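Local coordinates for sporozoite microneme protein essential for cell traversal (Plasmodium berghei, PDB 4U5A), which is a micronemal, four-helix-bundle protein that malaria sporozoites need in order to traverse host cells, at residues D20-I25 with I71-I76; T81-I84 with Y90-I93; N103-K108 with N190-K195. All coordinates share one frame; numbering follows the deposited sequence.

How the contacts relate
All three contacts join pairs of long helices in a four-helix bundle. In chain order, contact 1 brings helix 59-84 onto helix 10-39, contact 2 packs the last turn of helix 59-84 against the start of helix 88-126, and contact 3 sets helix 88-126 against helix 167-197. The centres of contacts 1 and 3 are about 12 Å apart, and the two touch, Phe21 reaching Ile105 and Ile71 reaching Leu192, so they belong to one continuous interior. Contact 2 lies farther out, its centre about 17 Å from that of contact 1 and 21 Å from that of contact 3, at the turn between two helices. Together they link the four long helices in succession, each to the next of them along the chain.

Contact 1. Residues D20-I25 with I71-I76; sequences DFSNDI and ILRSFI
With chi1 at -172° in Phe21 and -175° in Leu72, each side chain swings its CG to the side opposite its own backbone N, and the two meet between helices 10-39 and 59-84. These helices run in opposite senses here, and Phe21 and Leu72 stand at the level where the backbones come closest, CA to CA 8.1 Å. The touching branch is the CD2 methyl of Leu72, which reaches the root of the ring at 3.4 Å from Phe21 CG, while Leu72 CB lies 3.7 Å from Phe21 CE2. Leu72 thus lies over one face of the ring, toward its rim. The opposite face is taken by the CG1 of Ile25, one helical turn later in the same helix, so the ring is sandwiched between aliphatic groups. Both Phe21 and Leu72 also touch Cys102 of helix 88-126.

One residue on, the contact turns polar. The Arg73 chain is bent at its third torsion, which carries its guanidinium back across to Ser22. Its NH2 donates to Ser22 OG at 2.7 Å, with an N-H...O angle of 170° and the oxygen close to the guanidinium plane. Ser22 OG also lies within hydrogen-bonding distance of Asp69 OD1 and Ser18 O, two acceptors that must share or compete for its single proton, and Arg73 NH2 makes a salt bridge with Asp19.

The chemistry is therefore divided: an apolar pair faces the bundle interior, while nearer the surface a serine hydroxyl joins a charged network in which Asp69 engages that hydroxyl and Asp19 probably helps to neutralise and orient the arginine.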
loop_
_atom_site.group_PDB
_atom_site.type_symbol
_atom_site.label_atom_id
_atom_site.label_comp_id
_atom_site.label_asym_id
_atom_site.label_seq_id
_atom_site.Cartn_x
_atom_site.Cartn_y
_atom_site.Cartn_z
ATOM N N ASP A 20 12.742 7.564 8.056
ATOM C CA ASP A 20 12.151 7.992 6.792
ATOM C C ASP A 20 11.221 6.922 6.244
ATOM O O ASP A 20 10.089 7.214 5.837
ATOM C CB ASP A 20 13.233 8.313 5.757
ATOM C CG ASP A 20 13.951 9.618 6.043
ATOM O OD1 ASP A 20 13.630 10.270 7.061
ATOM O OD2 ASP A 20 14.838 9.989 5.247
ATOM N N PHE A 21 11.699 5.680 6.242
ATOM C CA PHE A 21 10.884 4.578 5.748
ATOM C C PHE A 21 9.586 4.487 6.547
ATOM O O PHE A 21 8.508 4.316 5.978
ATOM C CB PHE A 21 11.648 3.259 5.816
ATOM C CG PHE A 21 10.935 2.115 5.158
ATOM C CD1 PHE A 21 10.846 2.045 3.776
ATOM C CD2 PHE A 21 10.347 1.113 5.917
ATOM C CE1 PHE A 21 10.191 0.999 3.160
ATOM C CE2 PHE A 21 9.689 0.058 5.307
ATOM C CZ PHE A 21 9.611 0.002 3.925
ATOM N N SER A 22 9.695 4.626 7.866
ATOM C CA SER A 22 8.523 4.589 8.733
ATOM C C SER A 22 7.524 5.692 8.382
ATOM O O SER A 22 6.316 5.441 8.308
ATOM C CB SER A 22 8.940 4.715 10.198
ATOM O OG SER A 22 9.592 3.543 10.653
ATOM N N ASN A 23 8.031 6.902 8.152
ATOM C CA ASN A 23 7.179 8.024 7.755
ATOM C C ASN A 23 6.431 7.750 6.453
ATOM O O ASN A 23 5.206 7.929 6.373
ATOM C CB ASN A 23 8.012 9.299 7.603
ATOM C CG ASN A 23 8.520 9.829 8.927
ATOM O OD1 ASN A 23 7.987 9.503 9.987
ATOM N ND2 ASN A 23 9.565 10.645 8.874
ATOM N N ASP A 24 7.171 7.307 5.438
ATOM C CA ASP A 24 6.575 6.990 4.143
ATOM C C ASP A 24 5.501 5.903 4.272
ATOM O O ASP A 24 4.412 6.013 3.694
ATOM C CB ASP A 24 7.661 6.561 3.150
ATOM C CG ASP A 24 8.707 7.644 2.923
ATOM O OD1 ASP A 24 8.397 8.835 3.143
ATOM O OD2 ASP A 24 9.841 7.304 2.522
ATOM N N ILE A 25 5.811 4.862 5.043
ATOM C CA ILE A 25 4.867 3.774 5.283
ATOM C C ILE A 25 3.596 4.269 5.980
ATOM O O ILE A 25 2.490 3.875 5.608
ATOM C CB ILE A 25 5.512 2.644 6.118
ATOM C CG1 ILE A 25 6.567 1.913 5.287
ATOM C CG2 ILE A 25 4.467 1.643 6.578
ATOM C CD1 ILE A 25 5.988 1.089 4.157
ATOM N N ILE A 71 9.984 -4.939 9.570
ATOM C CA ILE A 71 11.002 -5.810 8.990
ATOM C C ILE A 71 12.217 -4.999 8.553
ATOM O O ILE A 71 13.361 -5.404 8.782
ATOM C CB ILE A 71 10.448 -6.627 7.798
ATOM C CG1 ILE A 71 9.576 -7.779 8.308
ATOM C CG2 ILE A 71 11.576 -7.216 6.967
ATOM C CD1 ILE A 71 9.001 -8.650 7.205
ATOM N N LEU A 72 11.973 -3.838 7.956
ATOM C CA LEU A 72 13.079 -3.013 7.499
ATOM C C LEU A 72 13.832 -2.425 8.684
ATOM O O LEU A 72 15.060 -2.390 8.688
ATOM C CB LEU A 72 12.595 -1.875 6.607
ATOM C CG LEU A 72 13.804 -1.120 6.046
ATOM C CD1 LEU A 72 14.091 -1.546 4.607
ATOM C CD2 LEU A 72 13.694 0.387 6.186
ATOM N N ARG A 73 13.092 -1.973 9.691
ATOM C CA ARG A 73 13.703 -1.386 10.874
ATOM C C ARG A 73 14.524 -2.426 11.620
ATOM O O ARG A 73 15.606 -2.131 12.122
ATOM C CB ARG A 73 12.640 -0.797 11.802
ATOM C CG ARG A 73 13.219 -0.025 12.979
ATOM C CD ARG A 73 12.156 0.743 13.752
ATOM N NE ARG A 73 11.657 1.894 13.004
ATOM C CZ ARG A 73 12.248 3.085 12.982
ATOM N NH1 ARG A 73 13.372 3.282 13.658
ATOM N NH2 ARG A 73 11.721 4.077 12.275
ATOM N N SER A 74 14.017 -3.653 11.664
ATOM C CA SER A 74 14.735 -4.740 12.316
ATOM C C SER A 74 16.001 -5.079 11.545
ATOM O O SER A 74 17.029 -5.398 12.140
ATOM C CB SER A 74 13.847 -5.981 12.446
ATOM O OG SER A 74 13.004 -5.903 13.583
ATOM N N PHE A 75 15.931 -4.993 10.221
ATOM C CA PHE A 75 17.093 -5.293 9.393
ATOM C C PHE A 75 18.220 -4.292 9.609
ATOM O O PHE A 75 19.379 -4.677 9.772
ATOM C CB PHE A 75 16.717 -5.312 7.915
ATOM C CG PHE A 75 17.896 -5.471 7.001
ATOM C CD1 PHE A 75 18.429 -6.725 6.748
ATOM C CD2 PHE A 75 18.489 -4.361 6.414
ATOM C CE1 PHE A 75 19.522 -6.874 5.913
ATOM C CE2 PHE A 75 19.582 -4.500 5.582
ATOM C CZ PHE A 75 20.101 -5.760 5.329
ATOM N N ILE A 76 17.872 -3.010 9.597
ATOM C CA ILE A 76 18.842 -1.937 9.778
ATOM C C ILE A 76 19.530 -2.020 11.145
ATOM O O ILE A 76 20.742 -1.821 11.244
ATOM C CB ILE A 76 18.179 -0.563 9.588
ATOM C CG1 ILE A 76 17.742 -0.404 8.129
ATOM C CG2 ILE A 76 19.127 0.558 9.977
ATOM C CD1 ILE A 76 17.240 0.973 7.783
#

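Contact 2. Residues T81-I84 with Y90-I93; sequences THVI and YIYI
The carbonyl oxygen of His82 accepts a hydrogen bond from Ser86 OG and also meets the ring of Tyr90, whose CE2 carbon is 3.7 Å from His82 O. The tyrosine approach is van der Waals only; the polar partner of the oxygen is the serine, four residues on, at the turn that leads into helix 88-126. Tyr90 reaches back across this turn because its ring is thrown away from its own backbone N (chi1 171°), toward the preceding helix. The hydroxyl end then passes along the base of the histidine: Tyr90 OH lies 3.7 Å from His82 CB, and at 4.0 Å from His82 ND1 it is too distant for a hydrogen bond. It sits at the edge of the imidazole, near the ring plane. A weak hydrogen bond joins the same hydroxyl to Asn79 ND2, about one turn earlier in helix 59-84.

Beside this polar edge, Val83 and Ile91 form the buried half of the contact. Their side chains meet at about a right angle, Val83 CG1 standing 4.0 Å from both CG1 and CD1 of Ile91. The CD1 methyl also comes up to the carbonyl oxygen of Val83. The backbones draw together here, with 5.9 Å between the CA atoms of Val83 and Ile91, as befits a helical hairpin close to its bend.

Helix 10-39 closes the apolar side of this hairpin: its Ile10 touches both Val83 and Ile91, and Phe14 packs on Val83, bringing three long helices together at this end of the bundle.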
loop_
_atom_site.group_PDB
_atom_site.type_symbol
_atom_site.label_atom_id
_atom_site.label_comp_id
_atom_site.label_asym_id
_atom_site.label_seq_id
_atom_site.Cartn_x
_atom_site.Cartn_y
_atom_site.Cartn_z
ATOM N N THR A 81 25.921 -3.588 13.217
ATOM C CA THR A 81 27.105 -4.316 13.664
ATOM C C THR A 81 28.153 -4.437 12.555
ATOM O O THR A 81 29.344 -4.231 12.786
ATOM C CB THR A 81 26.728 -5.731 14.162
ATOM O OG1 THR A 81 25.673 -5.640 15.128
ATOM C CG2 THR A 81 27.930 -6.426 14.783
ATOM N N HIS A 82 27.690 -4.756 11.350
ATOM C CA HIS A 82 28.561 -4.915 10.185
ATOM C C HIS A 82 29.164 -3.585 9.729
ATOM O O HIS A 82 30.165 -3.559 9.014
ATOM C CB HIS A 82 27.800 -5.557 9.024
ATOM C CG HIS A 82 27.448 -6.994 9.250
ATOM N ND1 HIS A 82 26.627 -7.703 8.393
ATOM C CD2 HIS A 82 27.810 -7.866 10.221
ATOM C CE1 HIS A 82 26.497 -8.941 8.832
ATOM N NE2 HIS A 82 27.206 -9.067 9.941
ATOM N N VAL A 83 28.552 -2.484 10.149
ATOM C CA VAL A 83 28.905 -1.166 9.646
ATOM C C VAL A 83 30.117 -0.587 10.380
ATOM O O VAL A 83 30.956 0.087 9.774
ATOM C CB VAL A 83 27.696 -0.208 9.775
ATOM C CG1 VAL A 83 28.145 1.225 9.958
ATOM C CG2 VAL A 83 26.777 -0.347 8.569
ATOM N N ILE A 84 30.218 -0.870 11.675
ATOM C CA ILE A 84 31.289 -0.312 12.497
ATOM C C ILE A 84 32.706 -0.733 12.081
ATOM O O ILE A 84 33.608 0.102 12.014
ATOM C CB ILE A 84 31.094 -0.705 13.984
ATOM C CG1 ILE A 84 29.609 -0.818 14.325
ATOM C CG2 ILE A 84 31.754 0.304 14.905
ATOM C CD1 ILE A 84 29.340 -1.115 15.787
ATOM N N TYR A 90 31.908 -0.313 1.828
ATOM C CA TYR A 90 30.772 -1.132 2.237
ATOM C C TYR A 90 29.664 -0.320 2.863
ATOM O O TYR A 90 28.500 -0.559 2.581
ATOM C CB TYR A 90 31.190 -2.221 3.227
ATOM C CG TYR A 90 29.999 -2.948 3.826
ATOM C CD1 TYR A 90 29.236 -3.838 3.081
ATOM C CD2 TYR A 90 29.621 -2.710 5.145
ATOM C CE1 TYR A 90 28.136 -4.485 3.644
ATOM C CE2 TYR A 90 28.534 -3.348 5.712
ATOM C CZ TYR A 90 27.793 -4.232 4.962
ATOM O OH TYR A 90 26.712 -4.859 5.541
ATOM N N ILE A 91 30.021 0.649 3.694
ATOM C CA ILE A 91 29.016 1.456 4.368
ATOM C C ILE A 91 28.176 2.259 3.383
ATOM O O ILE A 91 26.942 2.208 3.411
ATOM C CB ILE A 91 29.661 2.427 5.377
ATOM C CG1 ILE A 91 30.273 1.660 6.548
ATOM C CG2 ILE A 91 28.640 3.429 5.881
ATOM C CD1 ILE A 91 31.075 2.531 7.493
ATOM N N TYR A 92 28.852 2.982 2.499
ATOM C CA TYR A 92 28.161 3.850 1.552
ATOM C C TYR A 92 27.341 3.050 0.524
ATOM O O TYR A 92 26.184 3.389 0.220
ATOM C CB TYR A 92 29.189 4.756 0.871
ATOM C CG TYR A 92 30.042 5.507 1.879
ATOM C CD1 TYR A 92 29.538 5.841 3.133
ATOM C CD2 TYR A 92 31.359 5.850 1.595
ATOM C CE1 TYR A 92 30.309 6.504 4.064
ATOM C CE2 TYR A 92 32.140 6.518 2.525
ATOM C CZ TYR A 92 31.608 6.842 3.757
ATOM O OH TYR A 92 32.372 7.507 4.688
ATOM N N ILE A 93 27.932 1.962 0.033
ATOM C CA ILE A 93 27.263 1.074 -0.915
ATOM C C ILE A 93 26.040 0.389 -0.290
ATOM O O ILE A 93 24.970 0.356 -0.893
ATOM C CB ILE A 93 28.242 0.016 -1.461
ATOM C CG1 ILE A 93 29.325 0.690 -2.309
ATOM C CG2 ILE A 93 27.512 -1.020 -2.294
ATOM C CD1 ILE A 93 30.413 -0.251 -2.774
#

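Contact 3. Residues N103-K108 with N190-K195; sequences NFILKK and NDLQIK
Asp191 is the first residue of 190-195 to meet helix 88-126, in one of the antiparallel interfaces of the four-helix bundle. The short segments 103-108 and 190-195 are inclined at 167°, with their axes 10.8 Å apart. Asp191 touches through its methylene: its CB lies near the plane of the Phe104 ring, at the edge, 4.2 Å from CE2. Its carboxylate makes no salt bridge with Lys108, whose NZ is 6.2 Å from Asp191 OD2, but the opposite charges may still attract weakly across this partly exposed margin.

Leu192 follows, at the level of closest backbone approach, where its CA faces that of Ile105. It turns inward to the buried side of the interface. Its CB is 3.7 Å from Ile105 CD1, and its own CD1 reaches CG1 and CD1 of the isoleucine, the two side chains meeting at about a right angle. Ile68 of helix 59-84 touches both of them, so this pair belongs to the apolar interior shared by three helices.

One turn after Asp191 comes Lys195. Its chain, extended through chi3, brings CD and CE over the Phe104 ring, and the bend at the last torsion (chi4 55°) turns NZ so that it stays over the same face. The CE methylene makes a CH-pi contact almost straight above the ring centre, 3.8 Å from the centroid. Beyond it, NZ makes a cation-pi contact at 4.0 Å from that centroid, displaced toward the side of CZ. The ammonium group is thus probably stabilised by the aromatic electrons, while the aliphatic chain shields one face of the phenylalanine. The opposite face is taken by Lys108, whose CG lies 3.8 Å above the plane of the Phe104 ring, near its rim.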
loop_
_atom_site.group_PDB
_atom_site.type_symbol
_atom_site.label_atom_id
_atom_site.label_comp_id
_atom_site.label_asym_id
_atom_site.label_seq_id
_atom_site.Cartn_x
_atom_site.Cartn_y
_atom_site.Cartn_z
ATOM N N ASN A 103 12.896 2.269 -1.774
ATOM C CA ASN A 103 12.247 2.907 -2.913
ATOM C C ASN A 103 11.446 1.910 -3.740
ATOM O O ASN A 103 10.363 2.230 -4.230
ATOM C CB ASN A 103 13.281 3.595 -3.805
ATOM C CG ASN A 103 13.907 4.808 -3.147
ATOM O OD1 ASN A 103 13.347 5.381 -2.212
ATOM N ND2 ASN A 103 15.082 5.203 -3.630
ATOM N N PHE A 104 11.977 0.698 -3.879
ATOM C CA PHE A 104 11.271 -0.382 -4.564
ATOM C C PHE A 104 9.928 -0.652 -3.892
ATOM O O PHE A 104 8.869 -0.650 -4.549
ATOM C CB PHE A 104 12.134 -1.646 -4.593
ATOM C CG PHE A 104 11.386 -2.890 -4.977
ATOM C CD1 PHE A 104 11.175 -3.206 -6.309
ATOM C CD2 PHE A 104 10.915 -3.759 -4.001
ATOM C CE1 PHE A 104 10.491 -4.357 -6.666
ATOM C CE2 PHE A 104 10.231 -4.910 -4.348
ATOM C CZ PHE A 104 10.020 -5.210 -5.684
ATOM N N ILE A 105 9.978 -0.870 -2.579
ATOM C CA ILE A 105 8.765 -1.121 -1.807
ATOM C C ILE A 105 7.751 0.008 -1.994
ATOM O O ILE A 105 6.576 -0.246 -2.284
ATOM C CB ILE A 105 9.067 -1.287 -0.301
ATOM C CG1 ILE A 105 9.998 -2.479 -0.067
ATOM C CG2 ILE A 105 7.781 -1.488 0.478
ATOM C CD1 ILE A 105 9.411 -3.815 -0.503
ATOM N N LEU A 106 8.208 1.251 -1.858
ATOM C CA LEU A 106 7.307 2.397 -1.978
ATOM C C LEU A 106 6.678 2.501 -3.370
ATOM O O LEU A 106 5.492 2.822 -3.496
ATOM C CB LEU A 106 8.046 3.691 -1.627
ATOM C CG LEU A 106 8.448 3.790 -0.150
ATOM C CD1 LEU A 106 9.259 5.039 0.141
ATOM C CD2 LEU A 106 7.207 3.750 0.726
ATOM N N LYS A 107 7.454 2.198 -4.408
ATOM C CA LYS A 107 6.924 2.229 -5.772
ATOM C C LYS A 107 5.829 1.183 -5.954
ATOM O O LYS A 107 4.752 1.479 -6.502
ATOM C CB LYS A 107 8.037 2.013 -6.786
ATOM N N LYS A 108 6.097 -0.036 -5.485
ATOM C CA LYS A 108 5.115 -1.110 -5.606
ATOM C C LYS A 108 3.828 -0.754 -4.853
ATOM O O LYS A 108 2.710 -0.973 -5.346
ATOM C CB LYS A 108 5.688 -2.425 -5.079
ATOM C CG LYS A 108 6.960 -2.880 -5.784
ATOM C CD LYS A 108 6.767 -3.063 -7.283
ATOM C CE LYS A 108 6.424 -4.501 -7.644
ATOM N NZ LYS A 108 6.397 -4.700 -9.124
ATOM N N ASN A 190 7.145 -10.705 0.941
ATOM C CA ASN A 190 8.047 -11.783 0.560
ATOM C C ASN A 190 9.202 -11.254 -0.290
ATOM O O ASN A 190 10.345 -11.679 -0.122
ATOM C CB ASN A 190 7.287 -12.880 -0.189
ATOM C CG ASN A 190 8.139 -14.109 -0.450
ATOM O OD1 ASN A 190 8.513 -14.826 0.478
ATOM N ND2 ASN A 190 8.442 -14.365 -1.718
ATOM N N ASP A 191 8.904 -10.324 -1.194
ATOM C CA ASP A 191 9.938 -9.700 -2.019
ATOM C C ASP A 191 10.921 -8.902 -1.166
ATOM O O ASP A 191 12.124 -8.903 -1.427
ATOM C CB ASP A 191 9.314 -8.791 -3.084
ATOM C CG ASP A 191 8.560 -9.566 -4.150
ATOM O OD1 ASP A 191 8.869 -10.759 -4.358
ATOM O OD2 ASP A 191 7.660 -8.975 -4.786
ATOM N N LEU A 192 10.400 -8.228 -0.145
ATOM C CA LEU A 192 11.224 -7.445 0.771
ATOM C C LEU A 192 12.189 -8.334 1.553
ATOM O O LEU A 192 13.365 -8.010 1.706
ATOM C CB LEU A 192 10.341 -6.655 1.737
ATOM C CG LEU A 192 11.060 -5.888 2.849
ATOM C CD1 LEU A 192 11.958 -4.811 2.273
ATOM C CD2 LEU A 192 10.052 -5.278 3.804
ATOM N N GLN A 193 11.682 -9.456 2.051
ATOM C CA GLN A 193 12.506 -10.382 2.814
ATOM C C GLN A 193 13.572 -11.032 1.942
ATOM O O GLN A 193 14.644 -11.393 2.427
ATOM C CB GLN A 193 11.638 -11.448 3.483
ATOM C CG GLN A 193 10.968 -10.965 4.761
ATOM C CD GLN A 193 10.058 -12.005 5.376
ATOM O OE1 GLN A 193 9.468 -12.826 4.675
ATOM N NE2 GLN A 193 9.955 -11.986 6.697
ATOM N N ILE A 194 13.279 -11.166 0.653
ATOM C CA ILE A 194 14.238 -11.732 -0.286
ATOM C C ILE A 194 15.336 -10.720 -0.614
ATOM O O ILE A 194 16.524 -11.047 -0.576
ATOM C CB ILE A 194 13.544 -12.198 -1.581
ATOM C CG1 ILE A 194 12.716 -13.456 -1.307
ATOM C CG2 ILE A 194 14.564 -12.485 -2.669
ATOM C CD1 ILE A 194 11.930 -13.953 -2.503
ATOM N N LYS A 195 14.942 -9.487 -0.920
ATOM C CA LYS A 195 15.904 -8.457 -1.295
ATOM C C LYS A 195 16.816 -8.071 -0.135
ATOM O O LYS A 195 17.985 -7.753 -0.345
ATOM C CB LYS A 195 15.182 -7.215 -1.824
ATOM C CG LYS A 195 14.690 -7.358 -3.249
ATOM C CD LYS A 195 14.120 -6.059 -3.796
ATOM C CE LYS A 195 13.864 -6.181 -5.290
ATOM N NZ LYS A 195 12.985 -7.345 -5.598
#